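Local coordinates for protein taurine:2-oxoglutarate aminotransferase (Bifidobacterium kashiwanohense PV20-2, PDB 6JIX) that probably transfers the amino group of taurine to 2-oxoglutarate with the help of its cofactor pyridoxal 5'-phosphate, at residues I39-M52 with P421-L433. Residues are numbered along the deposited sequence; the frame is centred on the assembly and turned at random.
Sequences IYFWDYDGKRYTDM and PLIITAEQLEEEL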
loop_
_atom_site.group_PDB
_atom_site.type_symbol
_atom_site.label_atom_id
_atom_site.label_comp_id
_atom_site.label_asym_id
_atom_site.label_seq_id
_atom_site.Cartn_x
_atom_site.Cartn_y
_atom_site.Cartn_z
ATOM N N ILE A 39 -15.503 -13.411 -17.042
ATOM C CA ILE A 39 -16.044 -13.628 -15.712
ATOM C C ILE A 39 -15.614 -14.983 -15.134
ATOM O O ILE A 39 -16.261 -15.482 -14.212
ATOM C CB ILE A 39 -17.572 -13.486 -15.693
ATOM C CG1 ILE A 39 -18.205 -14.721 -16.337
ATOM C CG2 ILE A 39 -18.000 -12.182 -16.379
ATOM C CD1 ILE A 39 -19.642 -14.937 -15.982
ATOM N N TYR A 40 -14.561 -15.604 -15.676
ATOM C CA TYR A 40 -14.152 -16.946 -15.276
ATOM C C TYR A 40 -12.673 -16.987 -14.923
ATOM O O TYR A 40 -11.888 -16.105 -15.292
ATOM C CB TYR A 40 -14.419 -17.988 -16.380
ATOM C CG TYR A 40 -15.803 -17.896 -16.954
ATOM C CD1 TYR A 40 -16.896 -18.429 -16.275
ATOM C CD2 TYR A 40 -16.025 -17.251 -18.156
ATOM C CE1 TYR A 40 -18.173 -18.328 -16.788
ATOM C CE2 TYR A 40 -17.292 -17.142 -18.679
ATOM C CZ TYR A 40 -18.367 -17.686 -17.995
ATOM O OH TYR A 40 -19.633 -17.562 -18.525
ATOM N N PHE A 41 -12.303 -18.039 -14.196
ATOM C CA PHE A 41 -10.907 -18.431 -14.046
ATOM C C PHE A 41 -10.867 -19.949 -13.919
ATOM O O PHE A 41 -11.904 -20.598 -13.717
ATOM C CB PHE A 41 -10.214 -17.720 -12.871
ATOM C CG PHE A 41 -10.877 -17.909 -11.543
ATOM C CD1 PHE A 41 -10.614 -19.029 -10.771
ATOM C CD2 PHE A 41 -11.732 -16.938 -11.035
ATOM C CE1 PHE A 41 -11.206 -19.187 -9.522
ATOM C CE2 PHE A 41 -12.326 -17.094 -9.795
ATOM C CZ PHE A 41 -12.062 -18.224 -9.038
ATOM N N TRP A 42 -9.668 -20.521 -14.127
ATOM C CA TRP A 42 -9.505 -21.964 -14.258
ATOM C C TRP A 42 -8.383 -22.464 -13.370
ATOM O O TRP A 42 -7.308 -21.855 -13.314
ATOM C CB TRP A 42 -9.203 -22.346 -15.719
ATOM C CG TRP A 42 -10.365 -22.125 -16.657
ATOM C CD1 TRP A 42 -11.282 -23.056 -17.074
ATOM C CD2 TRP A 42 -10.737 -20.892 -17.283
ATOM N NE1 TRP A 42 -12.197 -22.474 -17.910
ATOM C CE2 TRP A 42 -11.886 -21.148 -18.059
ATOM C CE3 TRP A 42 -10.205 -19.597 -17.267
ATOM C CZ2 TRP A 42 -12.513 -20.153 -18.813
ATOM C CZ3 TRP A 42 -10.834 -18.612 -18.018
ATOM C CH2 TRP A 42 -11.975 -18.895 -18.774
ATOM N N ASP A 43 -8.606 -23.611 -12.726
ATOM C CA ASP A 43 -7.516 -24.280 -12.029
ATOM C C ASP A 43 -6.719 -25.106 -13.042
ATOM O O ASP A 43 -7.060 -25.171 -14.224
ATOM C CB ASP A 43 -8.046 -25.133 -10.867
ATOM C CG ASP A 43 -9.028 -26.226 -11.316
ATOM O OD1 ASP A 43 -8.808 -26.809 -12.409
ATOM O OD2 ASP A 43 -10.014 -26.506 -10.574
ATOM N N TYR A 44 -5.654 -25.764 -12.589
ATOM C CA TYR A 44 -4.772 -26.411 -13.546
ATOM C C TYR A 44 -5.351 -27.700 -14.119
ATOM O O TYR A 44 -4.793 -28.226 -15.092
ATOM C CB TYR A 44 -3.406 -26.666 -12.916
ATOM C CG TYR A 44 -2.482 -25.455 -12.931
ATOM C CD1 TYR A 44 -2.575 -24.470 -11.949
ATOM C CD2 TYR A 44 -1.512 -25.301 -13.914
ATOM C CE1 TYR A 44 -1.713 -23.370 -11.945
ATOM C CE2 TYR A 44 -0.657 -24.202 -13.923
ATOM C CZ TYR A 44 -0.758 -23.241 -12.933
ATOM O OH TYR A 44 0.079 -22.146 -12.929
ATOM N N ASP A 45 -6.433 -28.228 -13.543
ATOM C CA ASP A 45 -7.171 -29.349 -14.128
ATOM C C ASP A 45 -8.197 -28.919 -15.180
ATOM O O ASP A 45 -8.847 -29.783 -15.780
ATOM C CB ASP A 45 -7.878 -30.166 -13.032
ATOM C CG ASP A 45 -6.936 -30.584 -11.910
ATOM O OD1 ASP A 45 -5.809 -31.025 -12.215
ATOM O OD2 ASP A 45 -7.319 -30.466 -10.722
ATOM N N GLY A 46 -8.397 -27.623 -15.394
ATOM C CA GLY A 46 -9.329 -27.187 -16.399
ATOM C C GLY A 46 -10.733 -26.899 -15.905
ATOM O O GLY A 46 -11.577 -26.485 -16.717
ATOM N N LYS A 47 -11.039 -27.150 -14.625
ATOM C CA LYS A 47 -12.363 -26.799 -14.120
ATOM C C LYS A 47 -12.535 -25.285 -14.107
ATOM O O LYS A 47 -11.622 -24.541 -13.744
ATOM C CB LYS A 47 -12.618 -27.363 -12.721
ATOM C CG LYS A 47 -14.123 -27.396 -12.411
ATOM C CD LYS A 47 -14.456 -27.223 -10.943
ATOM C CE LYS A 47 -15.964 -27.347 -10.724
ATOM N NZ LYS A 47 -16.287 -28.325 -9.645
ATOM N N ARG A 48 -13.723 -24.833 -14.476
ATOM C CA ARG A 48 -14.005 -23.417 -14.640
ATOM C C ARG A 48 -14.828 -22.902 -13.465
ATOM O O ARG A 48 -15.838 -23.510 -13.090
ATOM C CB ARG A 48 -14.752 -23.185 -15.957
ATOM C CG ARG A 48 -15.302 -21.787 -16.153
ATOM C CD ARG A 48 -16.243 -21.751 -17.325
ATOM N NE ARG A 48 -17.599 -22.108 -16.917
ATOM C CZ ARG A 48 -18.693 -21.698 -17.545
ATOM N NH1 ARG A 48 -18.585 -20.922 -18.613
ATOM N NH2 ARG A 48 -19.888 -22.064 -17.109
ATOM N N TYR A 49 -14.407 -21.771 -12.905
ATOM C CA TYR A 49 -15.143 -21.105 -11.840
ATOM C C TYR A 49 -15.708 -19.805 -12.393
ATOM O O TYR A 49 -14.983 -19.028 -13.019
ATOM C CB TYR A 49 -14.234 -20.855 -10.617
ATOM C CG TYR A 49 -13.651 -22.154 -10.108
ATOM C CD1 TYR A 49 -14.333 -22.935 -9.168
ATOM C CD2 TYR A 49 -12.457 -22.649 -10.631
ATOM C CE1 TYR A 49 -13.818 -24.163 -8.738
ATOM C CE2 TYR A 49 -11.930 -23.872 -10.211
ATOM C CZ TYR A 49 -12.614 -24.627 -9.267
ATOM O OH TYR A 49 -12.070 -25.832 -8.863
ATOM N N THR A 50 -16.988 -19.558 -12.145
ATOM C CA THR A 50 -17.611 -18.305 -12.538
ATOM C C THR A 50 -17.423 -17.341 -11.378
ATOM O O THR A 50 -17.876 -17.610 -10.255
ATOM C CB THR A 50 -19.100 -18.493 -12.864
ATOM O OG1 THR A 50 -19.292 -19.723 -13.582
ATOM C CG2 THR A 50 -19.628 -17.346 -13.715
ATOM N N ASP A 51 -16.775 -16.209 -11.651
ATOM C CA ASP A 51 -16.328 -15.313 -10.585
ATOM C C ASP A 51 -17.492 -14.421 -10.150
ATOM O O ASP A 51 -17.576 -13.231 -10.466
ATOM C CB ASP A 51 -15.132 -14.501 -11.062
ATOM C CG ASP A 51 -14.484 -13.715 -9.950
ATOM O OD1 ASP A 51 -14.814 -13.966 -8.766
ATOM O OD2 ASP A 51 -13.639 -12.846 -10.270
ATOM N N MET A 52 -18.391 -15.007 -9.362
ATOM C CA MET A 52 -19.586 -14.303 -8.918
ATOM C C MET A 52 -19.327 -13.279 -7.800
ATOM O O MET A 52 -20.233 -12.499 -7.474
ATOM C CB MET A 52 -20.628 -15.340 -8.482
ATOM C CG MET A 52 -21.112 -16.190 -9.637
ATOM S SD MET A 52 -21.806 -15.181 -10.972
ATOM C CE MET A 52 -23.313 -14.618 -10.156
ATOM N N PRO A 421 -19.007 -9.701 -11.955
ATOM C CA PRO A 421 -18.412 -8.623 -12.751
ATOM C C PRO A 421 -19.474 -7.815 -13.482
ATOM O O PRO A 421 -20.480 -8.353 -13.949
ATOM C CB PRO A 421 -17.491 -9.366 -13.725
ATOM C CG PRO A 421 -17.222 -10.673 -13.054
ATOM C CD PRO A 421 -18.469 -11.019 -12.317
ATOM N N LEU A 422 -19.230 -6.502 -13.567
ATOM C CA LEU A 422 -20.154 -5.562 -14.180
ATOM C C LEU A 422 -20.402 -5.862 -15.646
ATOM O O LEU A 422 -21.338 -5.295 -16.218
ATOM C CB LEU A 422 -19.616 -4.133 -14.039
ATOM C CG LEU A 422 -19.315 -3.677 -12.599
ATOM C CD1 LEU A 422 -19.223 -2.164 -12.477
ATOM C CD2 LEU A 422 -20.365 -4.227 -11.640
ATOM N N ILE A 423 -19.597 -6.730 -16.271
ATOM C CA ILE A 423 -19.805 -7.082 -17.671
ATOM C C ILE A 423 -20.630 -8.348 -17.839
ATOM O O ILE A 423 -20.868 -8.767 -18.979
ATOM C CB ILE A 423 -18.471 -7.257 -18.438
ATOM C CG1 ILE A 423 -17.658 -8.419 -17.863
ATOM C CG2 ILE A 423 -17.669 -5.962 -18.455
ATOM C CD1 ILE A 423 -16.355 -8.635 -18.576
ATOM N N ILE A 424 -21.032 -8.997 -16.742
ATOM C CA ILE A 424 -21.852 -10.195 -16.859
ATOM C C ILE A 424 -23.121 -9.891 -17.669
ATOM O O ILE A 424 -23.697 -8.797 -17.591
ATOM C CB ILE A 424 -22.189 -10.759 -15.468
ATOM C CG1 ILE A 424 -22.442 -12.270 -15.563
ATOM C CG2 ILE A 424 -23.366 -10.014 -14.862
ATOM C CD1 ILE A 424 -22.678 -12.930 -14.226
ATOM N N THR A 425 -23.565 -10.869 -18.445
ATOM C CA THR A 425 -24.722 -10.694 -19.306
ATOM C C THR A 425 -25.917 -11.373 -18.667
ATOM O O THR A 425 -25.769 -12.198 -17.758
ATOM C CB THR A 425 -24.460 -11.288 -20.690
ATOM O OG1 THR A 425 -24.294 -12.708 -20.563
ATOM C CG2 THR A 425 -23.201 -10.663 -21.289
ATOM N N ALA A 426 -27.109 -11.012 -19.150
ATOM C CA ALA A 426 -28.321 -11.680 -18.682
ATOM C C ALA A 426 -28.196 -13.197 -18.810
ATOM O O ALA A 426 -28.503 -13.936 -17.865
ATOM C CB ALA A 426 -29.544 -11.167 -19.446
ATOM N N GLU A 427 -27.724 -13.687 -19.967
ATOM C CA GLU A 427 -27.643 -15.135 -20.145
ATOM C C GLU A 427 -26.724 -15.760 -19.106
ATOM O O GLU A 427 -27.031 -16.803 -18.519
ATOM C CB GLU A 427 -27.169 -15.487 -21.561
ATOM C CG GLU A 427 -27.407 -16.977 -21.910
ATOM C CD GLU A 427 -26.191 -17.688 -22.555
ATOM O OE1 GLU A 427 -26.001 -18.872 -22.198
ATOM O OE2 GLU A 427 -25.459 -17.128 -23.434
ATOM N N GLN A 428 -25.613 -15.108 -18.820
ATOM C CA GLN A 428 -24.698 -15.653 -17.832
ATOM C C GLN A 428 -25.350 -15.704 -16.453
ATOM O O GLN A 428 -25.265 -16.716 -15.748
ATOM C CB GLN A 428 -23.426 -14.815 -17.821
ATOM C CG GLN A 428 -22.439 -15.205 -18.904
ATOM C CD GLN A 428 -21.319 -14.187 -19.062
ATOM O OE1 GLN A 428 -21.568 -12.973 -19.089
ATOM N NE2 GLN A 428 -20.077 -14.675 -19.159
ATOM N N LEU A 429 -25.990 -14.611 -16.042
ATOM C CA LEU A 429 -26.753 -14.637 -14.796
ATOM C C LEU A 429 -27.714 -15.821 -14.790
ATOM O O LEU A 429 -27.765 -16.600 -13.827
ATOM C CB LEU A 429 -27.506 -13.316 -14.616
ATOM C CG LEU A 429 -26.635 -12.123 -14.197
ATOM C CD1 LEU A 429 -27.446 -10.843 -14.169
ATOM C CD2 LEU A 429 -25.985 -12.382 -12.855
ATOM N N GLU A 430 -28.469 -15.991 -15.881
ATOM C CA GLU A 430 -29.448 -17.072 -15.958
ATOM C C GLU A 430 -28.811 -18.451 -15.880
ATOM O O GLU A 430 -29.524 -19.433 -15.661
ATOM C CB GLU A 430 -30.288 -16.947 -17.231
ATOM C CG GLU A 430 -31.590 -16.172 -16.999
ATOM C CD GLU A 430 -31.815 -15.078 -18.031
ATOM O OE1 GLU A 430 -31.489 -15.309 -19.227
ATOM O OE2 GLU A 430 -32.311 -13.989 -17.638
ATOM N N GLU A 431 -27.498 -18.554 -16.078
ATOM C CA GLU A 431 -26.805 -19.829 -15.966
ATOM C C GLU A 431 -26.231 -20.068 -14.584
ATOM O O GLU A 431 -26.071 -21.226 -14.188
ATOM C CB GLU A 431 -25.634 -19.926 -16.959
ATOM C CG GLU A 431 -25.868 -19.365 -18.358
ATOM C CD GLU A 431 -24.674 -19.617 -19.272
ATOM O OE1 GLU A 431 -23.533 -19.377 -18.803
ATOM O OE2 GLU A 431 -24.883 -20.065 -20.435
ATOM N N GLU A 432 -25.871 -19.004 -13.866
ATOM C CA GLU A 432 -25.179 -19.140 -12.587
ATOM C C GLU A 432 -26.121 -19.152 -11.401
ATOM O O GLU A 432 -25.923 -19.945 -10.473
ATOM C CB GLU A 432 -24.168 -18.006 -12.399
ATOM C CG GLU A 432 -23.007 -18.044 -13.376
ATOM C CD GLU A 432 -22.294 -19.386 -13.409
ATOM O OE1 GLU A 432 -22.213 -20.097 -12.362
ATOM O OE2 GLU A 432 -21.818 -19.723 -14.516
ATOM N N LEU A 433 -27.135 -18.281 -11.417
ATOM C CA LEU A 433 -28.022 -18.152 -10.265
ATOM C C LEU A 433 -28.678 -19.466 -9.866
ATOM O O LEU A 433 -28.782 -19.723 -8.656
ATOM C CB LEU A 433 -29.076 -17.074 -10.546
ATOM C CG LEU A 433 -28.422 -15.692 -10.564
ATOM C CD1 LEU A 433 -29.436 -14.584 -10.754
ATOM C CD2 LEU A 433 -27.595 -15.469 -9.285
HETATM O O HOH W 1 -17.307 -13.739 -19.393
HETATM O O HOH W 2 -22.391 -21.686 -18.001
#
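Q428 OE1 takes two bonds, from T425 N at 3.0 Å and from T425 OG1. This leaves Q428 NE2 directed at Y40 OH (3.0 Å, N-H...O 164°). Q428 N donates to T425 OG1, completing a capping box that holds the amide at the start of helix 426-447; the NE2 bond then links it to the β-hairpin of strands 40-43 and 48-51. Y40 OH lies near the Q428 amide plane, although ring and amide planes stand 59° apart. The same NE2 also donates to a water that accepts from I39 N. A leucine in place of Q428 would probably leave Y40 OH without this donor and T425 N and OG1 without the amide oxygen they share.

One turn on, T50 OG1 donates to E432 OE2 at 2.7 Å, arriving 63° out of the carboxylate plane. R48 NH2 makes a long salt bridge to E432 OE2 at 4.0 Å, through charge alone; a water links this NH2 to E431 OE1.

Apolar packing fills in beside these bonds: I39 CG2 rests on P421 CG at 3.7 Å, and I39 CD1 on I424 CG1 and the Q428 amide. Nearby D51, held by H63 and the backbone N of L55, touches a bound glutamate. M52 curls back twice along its chain, which brings its SD to 3.9 Å from E432 CG.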